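Local atomic coordinates of 3,6-diketocamphane 1,6-monooxygenase (Pseudomonas putida, PDB entry 4UWM), a protein that catalyses the FMNH2-dependent Baeyer-Villiger oxygenation of a diketocamphane to a lactone, a step in the breakdown of (-)-camphor by Pseudomonas putida. Residues G93-I107 / D187-V200. Residues are numbered along the deposited sequence; the frame is centred on the assembly and turned at random.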
ATOM      1  N   GLY A  93       8.820  -1.518   7.131  1.00 14.52           N
ATOM      2  CA  GLY A  93       9.776  -2.627   7.228  1.00 14.44           C
ATOM      3  C   GLY A  93       9.579  -3.697   6.159  1.00 16.96           C
ATOM      4  O   GLY A  93      10.542  -4.214   5.574  1.00 15.58           O
ATOM      5  N   TRP A  94       8.323  -4.039   5.886  1.00 12.22           N
ATOM      6  CA  TRP A  94       8.051  -5.104   4.951  1.00 11.92           C
ATOM      7  C   TRP A  94       8.408  -4.642   3.528  1.00 13.14           C
ATOM      8  O   TRP A  94       8.980  -5.397   2.757  1.00 14.34           O
ATOM      9  CB  TRP A  94       6.550  -5.504   4.998  1.00 11.09           C
ATOM     10  CG  TRP A  94       6.226  -6.738   4.187  1.00 12.03           C
ATOM     11  CD1 TRP A  94       6.901  -7.931   4.205  1.00 13.26           C
ATOM     12  CD2 TRP A  94       5.138  -6.911   3.251  1.00 12.38           C
ATOM     13  NE1 TRP A  94       6.312  -8.827   3.351  1.00 12.76           N
ATOM     14  CE2 TRP A  94       5.230  -8.232   2.747  1.00 11.15           C
ATOM     15  CE3 TRP A  94       4.113  -6.068   2.775  1.00 11.46           C
ATOM     16  CZ2 TRP A  94       4.330  -8.744   1.807  1.00 11.41           C
ATOM     17  CZ3 TRP A  94       3.201  -6.585   1.833  1.00 10.76           C
ATOM     18  CH2 TRP A  94       3.311  -7.905   1.366  1.00 11.83           C
ATOM     19  N   LEU A  95       8.047  -3.407   3.211  1.00 14.07           N
ATOM     20  CA  LEU A  95       8.320  -2.842   1.871  1.00 12.68           C
ATOM     21  C   LEU A  95       9.838  -2.687   1.666  1.00 14.72           C
ATOM     22  O   LEU A  95      10.343  -3.011   0.599  1.00 15.41           O
ATOM     23  CB  LEU A  95       7.584  -1.515   1.695  1.00 12.48           C
ATOM     24  CG  LEU A  95       7.724  -0.831   0.304  1.00 12.36           C
ATOM     25  CD1 LEU A  95       7.428  -1.822  -0.812  1.00 12.51           C
ATOM     26  CD2 LEU A  95       6.799   0.394   0.221  1.00 10.70           C
ATOM     27  N   SER A  96      10.548  -2.223   2.702  1.00 16.85           N
ATOM     28  CA  SER A  96      12.026  -2.191   2.704  1.00 15.87           C
ATOM     29  C   SER A  96      12.586  -3.576   2.412  1.00 17.08           C
ATOM     30  O   SER A  96      13.507  -3.707   1.584  1.00 18.07           O
ATOM     31  CB  SER A  96      12.579  -1.643   4.038  1.00 16.98           C
ATOM     32  OG  SER A  96      13.980  -1.858   4.133  1.00 19.91           O
ATOM     33  N   GLN A  97      12.025  -4.615   3.049  1.00 16.21           N
ATOM     34  CA  GLN A  97      12.428  -5.994   2.751  1.00 15.15           C
ATOM     35  C   GLN A  97      12.177  -6.400   1.296  1.00 18.02           C
ATOM     36  O   GLN A  97      13.027  -7.075   0.695  1.00 17.74           O
ATOM     37  CB  GLN A  97      11.761  -7.031   3.680  1.00 17.76           C
ATOM     38  CG  GLN A  97      12.283  -7.059   5.122  1.00 18.66           C
ATOM     39  CD  GLN A  97      11.680  -8.197   5.950  1.00 17.62           C
ATOM     40  OE1 GLN A  97      11.388  -9.261   5.432  1.00 19.04           O
ATOM     41  NE2 GLN A  97      11.477  -7.958   7.238  1.00 18.94           N
ATOM     42  N   ILE A  98      10.992  -6.060   0.760  1.00 14.57           N
ATOM     43  CA  ILE A  98      10.635  -6.444  -0.617  0.70 14.22           C
ATOM     44  C   ILE A  98      11.652  -5.834  -1.591  1.00 14.34           C
ATOM     45  O   ILE A  98      12.056  -6.488  -2.552  1.00 18.69           O
ATOM     46  CB  ILE A  98       9.194  -5.974  -0.998  0.70 12.65           C
ATOM     47  CG1 ILE A  98       8.141  -6.696  -0.140  0.70 10.66           C
ATOM     48  CG2 ILE A  98       8.905  -6.220  -2.472  0.70 12.11           C
ATOM     49  CD1 ILE A  98       6.747  -6.086  -0.221  0.70  8.62           C
ATOM     50  N   LEU A  99      12.051  -4.597  -1.318  1.00 14.97           N
ATOM     51  CA  LEU A  99      13.009  -3.852  -2.128  1.00 16.77           C
ATOM     52  C   LEU A  99      14.488  -4.210  -1.823  1.00 19.71           C
ATOM     53  O   LEU A  99      15.397  -3.639  -2.415  1.00 20.07           O
ATOM     54  CB  LEU A  99      12.814  -2.368  -1.849  1.00 13.51           C
ATOM     55  CG  LEU A  99      11.572  -1.788  -2.533  1.00 15.91           C
ATOM     56  CD1 LEU A  99      11.199  -0.462  -1.905  1.00 13.23           C
ATOM     57  CD2 LEU A  99      11.824  -1.638  -4.035  1.00 19.22           C
ATOM     58  N   GLU A 100      14.710  -5.103  -0.867  1.00 20.00           N
ATOM     59  CA  GLU A 100      16.069  -5.455  -0.440  1.00 23.47           C
ATOM     60  C   GLU A 100      16.895  -4.216  -0.096  1.00 22.56           C
ATOM     61  O   GLU A 100      18.054  -4.108  -0.462  1.00 23.73           O
ATOM     62  CB  GLU A 100      16.738  -6.340  -1.495  1.00 21.92           C
ATOM     63  CG  GLU A 100      15.953  -7.622  -1.676  1.00 22.79           C
ATOM     64  CD  GLU A 100      16.473  -8.529  -2.765  1.00 32.91           C
ATOM     65  OE1 GLU A 100      16.876  -8.042  -3.838  1.00 33.17           O
ATOM     66  OE2 GLU A 100      16.437  -9.749  -2.558  1.00 27.73           O
ATOM     67  N   GLY A 101      16.259  -3.276   0.601  1.00 22.02           N
ATOM     68  CA  GLY A 101      16.913  -2.068   1.090  1.00 21.85           C
ATOM     69  C   GLY A 101      17.076  -0.921   0.109  1.00 23.04           C
ATOM     70  O   GLY A 101      17.664   0.103   0.468  1.00 24.55           O
ATOM     71  N   ARG A 102      16.557  -1.070  -1.117  1.00 20.13           N
ATOM     72  CA  ARG A 102      16.508   0.045  -2.073  1.00 19.67           C
ATOM     73  C   ARG A 102      15.382   0.965  -1.674  1.00 20.12           C
ATOM     74  O   ARG A 102      14.433   1.158  -2.453  1.00 20.67           O
ATOM     75  CB  ARG A 102      16.247  -0.439  -3.510  1.00 19.11           C
ATOM     76  CG  ARG A 102      17.257  -1.424  -4.079  1.00 23.62           C
ATOM     77  CD  ARG A 102      16.955  -1.757  -5.533  1.00 21.91           C
ATOM     78  NE  ARG A 102      15.804  -2.635  -5.743  1.00 24.88           N
ATOM     79  CZ  ARG A 102      14.778  -2.382  -6.566  1.00 21.58           C
ATOM     80  NH1 ARG A 102      14.712  -1.256  -7.283  1.00 23.92           N
ATOM     81  NH2 ARG A 102      13.828  -3.285  -6.703  1.00 23.12           N
ATOM     82  N   TYR A 103      15.498   1.558  -0.485  1.00 19.77           N
ATOM     83  CA  TYR A 103      14.374   2.246   0.135  1.00 18.79           C
ATOM     84  C   TYR A 103      14.922   3.240   1.120  1.00 20.04           C
ATOM     85  O   TYR A 103      15.919   2.960   1.769  1.00 23.13           O
ATOM     86  CB  TYR A 103      13.466   1.197   0.844  1.00 17.28           C
ATOM     87  CG  TYR A 103      12.322   1.810   1.591  1.00 17.14           C
ATOM     88  CD1 TYR A 103      12.478   2.224   2.913  1.00 17.45           C
ATOM     89  CD2 TYR A 103      11.084   2.004   0.973  1.00 16.60           C
ATOM     90  CE1 TYR A 103      11.448   2.828   3.595  1.00 18.53           C
ATOM     91  CE2 TYR A 103      10.034   2.607   1.653  1.00 14.78           C
ATOM     92  CZ  TYR A 103      10.224   3.004   2.967  1.00 16.09           C
ATOM     93  OH  TYR A 103       9.208   3.619   3.661  1.00 13.50           O
ATOM     94  N   PHE A 104      14.302   4.411   1.225  1.00 17.71           N
ATOM     95  CA  PHE A 104      14.486   5.242   2.406  1.00 18.50           C
ATOM     96  C   PHE A 104      13.186   5.943   2.726  1.00 19.25           C
ATOM     97  O   PHE A 104      12.260   5.928   1.912  1.00 17.54           O
ATOM     98  CB  PHE A 104      15.714   6.193   2.329  1.00 18.23           C
ATOM     99  CG  PHE A 104      15.672   7.201   1.210  1.00 17.83           C
ATOM    100  CD1 PHE A 104      15.986   6.827  -0.095  1.00 19.67           C
ATOM    101  CD2 PHE A 104      15.356   8.541   1.475  1.00 17.59           C
ATOM    102  CE1 PHE A 104      15.960   7.759  -1.126  1.00 20.70           C
ATOM    103  CE2 PHE A 104      15.319   9.476   0.442  1.00 20.14           C
ATOM    104  CZ  PHE A 104      15.638   9.075  -0.855  1.00 20.79           C
ATOM    105  N   LEU A 105      13.110   6.542   3.908  1.00 18.50           N
ATOM    106  CA  LEU A 105      11.846   7.016   4.456  1.00 17.60           C
ATOM    107  C   LEU A 105      11.798   8.519   4.691  1.00 18.00           C
ATOM    108  O   LEU A 105      12.493   9.057   5.570  1.00 18.44           O
ATOM    109  CB  LEU A 105      11.543   6.259   5.773  1.00 16.02           C
ATOM    110  CG  LEU A 105      10.403   6.766   6.657  1.00 17.18           C
ATOM    111  CD1 LEU A 105       9.044   6.550   5.979  1.00 15.83           C
ATOM    112  CD2 LEU A 105      10.457   6.050   8.021  1.00 16.52           C
ATOM    113  N   GLY A 106      10.928   9.200   3.946  1.00 16.62           N
ATOM    114  CA  GLY A 106      10.625  10.592   4.249  1.00 15.17           C
ATOM    115  C   GLY A 106       9.501  10.662   5.258  1.00 16.96           C
ATOM    116  O   GLY A 106       8.489   9.977   5.100  1.00 13.36           O
ATOM    117  N   ILE A 107       9.673  11.486   6.296  1.00 14.92           N
ATOM    118  CA  ILE A 107       8.580  11.741   7.265  1.00 15.35           C
ATOM    119  C   ILE A 107       8.210  13.209   7.310  1.00 14.39           C
ATOM    120  O   ILE A 107       9.042  14.056   7.026  1.00 21.27           O
ATOM    121  CB  ILE A 107       8.945  11.260   8.689  1.00 16.57           C
ATOM    122  CG1 ILE A 107      10.109  12.098   9.271  1.00 21.08           C
ATOM    123  CG2 ILE A 107       9.271   9.776   8.667  1.00 16.79           C
ATOM    124  CD1 ILE A 107      10.339  11.887  10.764  1.00 23.57           C
ATOM    125  N   ASP A 187       8.981 -11.309  11.536  1.00 20.67           N
ATOM    126  CA  ASP A 187       9.986 -10.268  11.518  1.00 21.41           C
ATOM    127  C   ASP A 187       9.729  -9.344  10.330  1.00 21.27           C
ATOM    128  O   ASP A 187      10.088  -9.684   9.214  1.00 18.88           O
ATOM    129  CB  ASP A 187      11.376 -10.902  11.436  1.00 22.24           C
ATOM    130  CG  ASP A 187      12.499  -9.889  11.455  1.00 28.54           C
ATOM    131  OD1 ASP A 187      12.285  -8.661  11.522  1.00 24.57           O
ATOM    132  OD2 ASP A 187      13.642 -10.348  11.405  1.00 32.51           O
ATOM    133  N   PHE A 188       9.108  -8.186  10.590  1.00 19.17           N
ATOM    134  CA  PHE A 188       8.912  -7.148   9.559  1.00 21.59           C
ATOM    135  C   PHE A 188       9.811  -5.928   9.774  1.00 17.42           C
ATOM    136  O   PHE A 188       9.403  -4.798   9.506  1.00 19.25           O
ATOM    137  CB  PHE A 188       7.426  -6.747   9.438  1.00 17.31           C
ATOM    138  CG  PHE A 188       6.545  -7.863   8.967  1.00 17.63           C
ATOM    139  CD1 PHE A 188       6.756  -8.459   7.713  1.00 17.47           C
ATOM    140  CD2 PHE A 188       5.500  -8.342   9.775  1.00 16.96           C
ATOM    141  CE1 PHE A 188       5.943  -9.496   7.278  1.00 16.34           C
ATOM    142  CE2 PHE A 188       4.698  -9.387   9.343  1.00 14.85           C
ATOM    143  CZ  PHE A 188       4.917  -9.959   8.088  1.00 18.61           C
ATOM    144  N   SER A 189      11.018  -6.148  10.327  1.00 19.44           N
ATOM    145  CA  SER A 189      11.967  -5.059  10.544  1.00 20.25           C
ATOM    146  C   SER A 189      12.496  -4.665   9.153  1.00 16.13           C
ATOM    147  O   SER A 189      12.508  -5.501   8.263  1.00 19.30           O
ATOM    148  CB  SER A 189      13.140  -5.475  11.478  1.00 19.70           C
ATOM    149  OG  SER A 189      13.881  -6.534  10.912  1.00 22.28           O
ATOM    150  N   PRO A 190      12.941  -3.402   8.981  1.00 18.75           N
ATOM    151  CA  PRO A 190      13.438  -2.986   7.667  1.00 18.29           C
ATOM    152  C   PRO A 190      14.725  -3.749   7.307  1.00 22.90           C
ATOM    153  O   PRO A 190      15.318  -4.394   8.179  1.00 24.15           O
ATOM    154  CB  PRO A 190      13.694  -1.494   7.832  1.00 16.89           C
ATOM    155  CG  PRO A 190      13.007  -1.085   9.086  1.00 18.82           C
ATOM    156  CD  PRO A 190      13.002  -2.308   9.958  1.00 19.07           C
ATOM    157  N   TRP A 191      15.138  -3.678   6.045  1.00 22.35           N
ATOM    158  CA  TRP A 191      16.292  -4.440   5.515  1.00 24.08           C
ATOM    159  C   TRP A 191      17.523  -4.337   6.434  1.00 21.52           C
ATOM    160  O   TRP A 191      17.878  -3.246   6.857  1.00 23.90           O
ATOM    161  CB  TRP A 191      16.649  -3.916   4.132  1.00 21.66           C
ATOM    162  CG  TRP A 191      17.649  -4.740   3.366  1.00 22.94           C
ATOM    163  CD1 TRP A 191      18.934  -4.371   3.033  1.00 22.65           C
ATOM    164  CD2 TRP A 191      17.453  -6.045   2.814  1.00 21.96           C
ATOM    165  NE1 TRP A 191      19.539  -5.372   2.315  1.00 21.32           N
ATOM    166  CE2 TRP A 191      18.661  -6.413   2.166  1.00 20.83           C
ATOM    167  CE3 TRP A 191      16.379  -6.952   2.808  1.00 24.59           C
ATOM    168  CZ2 TRP A 191      18.817  -7.638   1.502  1.00 22.92           C
ATOM    169  CZ3 TRP A 191      16.538  -8.182   2.153  1.00 23.76           C
ATOM    170  CH2 TRP A 191      17.753  -8.506   1.502  1.00 26.34           C
ATOM    171  N   GLY A 192      18.124  -5.476   6.766  1.00 32.42           N
ATOM    172  CA  GLY A 192      19.266  -5.527   7.698  1.00 34.72           C
ATOM    173  C   GLY A 192      18.895  -5.366   9.169  1.00 35.90           C
ATOM    174  O   GLY A 192      19.768  -5.253  10.026  1.00 34.11           O
ATOM    175  N   GLY A 193      17.598  -5.329   9.465  1.00 28.24           N
ATOM    176  CA  GLY A 193      17.119  -5.308  10.846  1.00 27.02           C
ATOM    177  C   GLY A 193      17.204  -3.971  11.545  1.00 32.25           C
ATOM    178  O   GLY A 193      17.006  -3.896  12.753  1.00 41.05           O
ATOM    179  N   LYS A 194      17.495  -2.920  10.788  1.00 30.46           N
ATOM    180  CA  LYS A 194      17.704  -1.587  11.346  0.60 33.16           C
ATOM    181  C   LYS A 194      16.735  -0.590  10.717  1.00 29.77           C
ATOM    182  O   LYS A 194      16.214  -0.844   9.640  1.00 24.87           O
ATOM    183  CB  LYS A 194      19.146  -1.139  11.111  0.60 36.42           C
ATOM    184  CG  LYS A 194      19.622  -1.289   9.672  0.60 44.23           C
ATOM    185  CD  LYS A 194      21.102  -0.958   9.533  0.60 57.94           C
ATOM    186  CE  LYS A 194      21.580  -1.152   8.102  0.60 54.26           C
ATOM    187  NZ  LYS A 194      22.969  -0.653   7.917  0.60 55.30           N
ATOM    188  N   ALA A 195      16.508   0.535  11.396  1.00 24.09           N
ATOM    189  CA  ALA A 195      15.678   1.609  10.856  1.00 22.93           C
ATOM    190  C   ALA A 195      16.163   1.978   9.451  1.00 23.68           C
ATOM    191  O   ALA A 195      17.363   1.863   9.150  1.00 23.04           O
ATOM    192  CB  ALA A 195      15.696   2.822  11.764  1.00 21.54           C
ATOM    193  N   PRO A 196      15.232   2.388   8.560  1.00 24.22           N
ATOM    194  CA  PRO A 196      15.734   2.892   7.278  1.00 21.73           C
ATOM    195  C   PRO A 196      16.375   4.253   7.494  1.00 18.78           C
ATOM    196  O   PRO A 196      16.110   4.919   8.517  1.00 17.60           O
ATOM    197  CB  PRO A 196      14.445   3.055   6.448  1.00 19.74           C
ATOM    198  CG  PRO A 196      13.431   3.443   7.470  1.00 19.51           C
ATOM    199  CD  PRO A 196      13.781   2.633   8.710  1.00 19.64           C
ATOM    200  N   GLU A 197      17.183   4.701   6.536  1.00 18.44           N
ATOM    201  CA  GLU A 197      17.596   6.093   6.551  1.00 20.57           C
ATOM    202  C   GLU A 197      16.348   6.970   6.449  1.00 21.23           C
ATOM    203  O   GLU A 197      15.450   6.659   5.661  1.00 20.70           O
ATOM    204  CB  GLU A 197      18.557   6.388   5.400  1.00 22.51           C
ATOM    205  CG  GLU A 197      18.992   7.845   5.341  1.00 26.40           C
ATOM    206  CD  GLU A 197      20.204   8.072   4.449  1.00 31.12           C
ATOM    207  OE1 GLU A 197      20.689   7.094   3.844  1.00 30.98           O
ATOM    208  OE2 GLU A 197      20.657   9.232   4.361  1.00 29.76           O
ATOM    209  N   ILE A 198      16.297   8.035   7.246  1.00 18.84           N
ATOM    210  CA  ILE A 198      15.120   8.898   7.353  1.00 18.70           C
ATOM    211  C   ILE A 198      15.444  10.268   6.763  1.00 26.92           C
ATOM    212  O   ILE A 198      16.532  10.804   7.006  1.00 24.71           O
ATOM    213  CB  ILE A 198      14.630   8.993   8.820  1.00 19.97           C
ATOM    214  CG1 ILE A 198      14.065   7.635   9.255  1.00 21.37           C
ATOM    215  CG2 ILE A 198      13.637  10.119   9.034  1.00 20.89           C
ATOM    216  CD1 ILE A 198      13.666   7.563  10.712  1.00 24.27           C
ATOM    217  N   ALA A 199      14.518  10.798   5.952  1.00 22.08           N
ATOM    218  CA  ALA A 199      14.652  12.112   5.334  1.00 20.16           C
ATOM    219  C   ALA A 199      13.544  13.053   5.756  1.00 22.09           C
ATOM    220  O   ALA A 199      12.455  12.615   6.128  1.00 20.05           O
ATOM    221  CB  ALA A 199      14.704  11.967   3.819  1.00 21.85           C
ATOM    222  N   VAL A 200      13.838  14.356   5.748  1.00 21.09           N
ATOM    223  CA  VAL A 200      12.809  15.373   5.975  0.60 23.36           C
ATOM    224  C   VAL A 200      13.012  16.493   4.954  1.00 25.80           C
ATOM    225  O   VAL A 200      14.117  16.708   4.469  1.00 30.21           O
ATOM    226  CB  VAL A 200      12.788  15.949   7.416  0.60 25.04           C
ATOM    227  CG1 VAL A 200      12.634  14.853   8.463  0.60 26.74           C
ATOM    228  CG2 VAL A 200      14.016  16.802   7.698  0.60 25.37           C
TER
HETATM  229  O   HOH W   1       9.290 -10.982   6.421  1.00 52.11           O
HETATM  230  O   HOH W   2      17.424   3.217   4.058  1.00 27.81           O
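Trp191 lies flat on the turn that ends helix 85-98, and its side chain illustrates how one large ring can cover the turn that closes a helix. Its CB sits beside Ser96 OG and Gly101 CA. With CG anti to the backbone N (chi1 -170°), the indole extends over the turn: CG meets Gly101 N at 3.4 Å, CD1 and NE1 lie over Glu100 O without hydrogen bonding to it, CD2 is nearest Glu100 C, and CE2 lies by Glu100 O and C. The C-H of Glu100 CA is directed at the face of the six-membered ring, CA lying 3.5 Å from its centroid, a CH-pi contact. CE3 is nearest this CA, with Gln97 O beside it; CZ3 meets CA and CG of Glu100, CZ2 its CB and CA, and CH2 its CB and CG. The turn is a Schellman motif, with Glu100 at positive phi. The backbone of Trp191 is fixed too, since its N donates a nearly straight bond of 2.9 Å to Ser96 OG.

About one turn before Glu100, the Gln97 amide acts as a two-pronged donor. Both hydrogens of NE2 are used almost in the amide plane, one on Asp187 O at 3.0 Å and the other on Ser189 O at 2.9 Å, which fixes the rotation of the amide; a water links OE1 to Asp187 O. A further turn toward the N-terminus, the edge of Phe188 meets the face of Trp94's five-membered ring in an offset edge-to-face pair, planes 81° apart, while Ala19 and Ala47 of the second subunit pack on Trp94 and Phe188, respectively.

Beyond the turn the chains become parallel strands. Leu105 N donates a hydrogen bond to Glu197 O, Ala199 N to Leu105 O at 2.7 Å, and Ile107 N to Ala199 O. Pro196 CG packs on Leu105 CB. The side chains of Ala199 and Val200 adjoin those of FMN-binding Met76 and Ser209, respectively. Strands 105-108 and 198-202 are neighbours in the TIM barrel characteristic of the bacterial luciferase family.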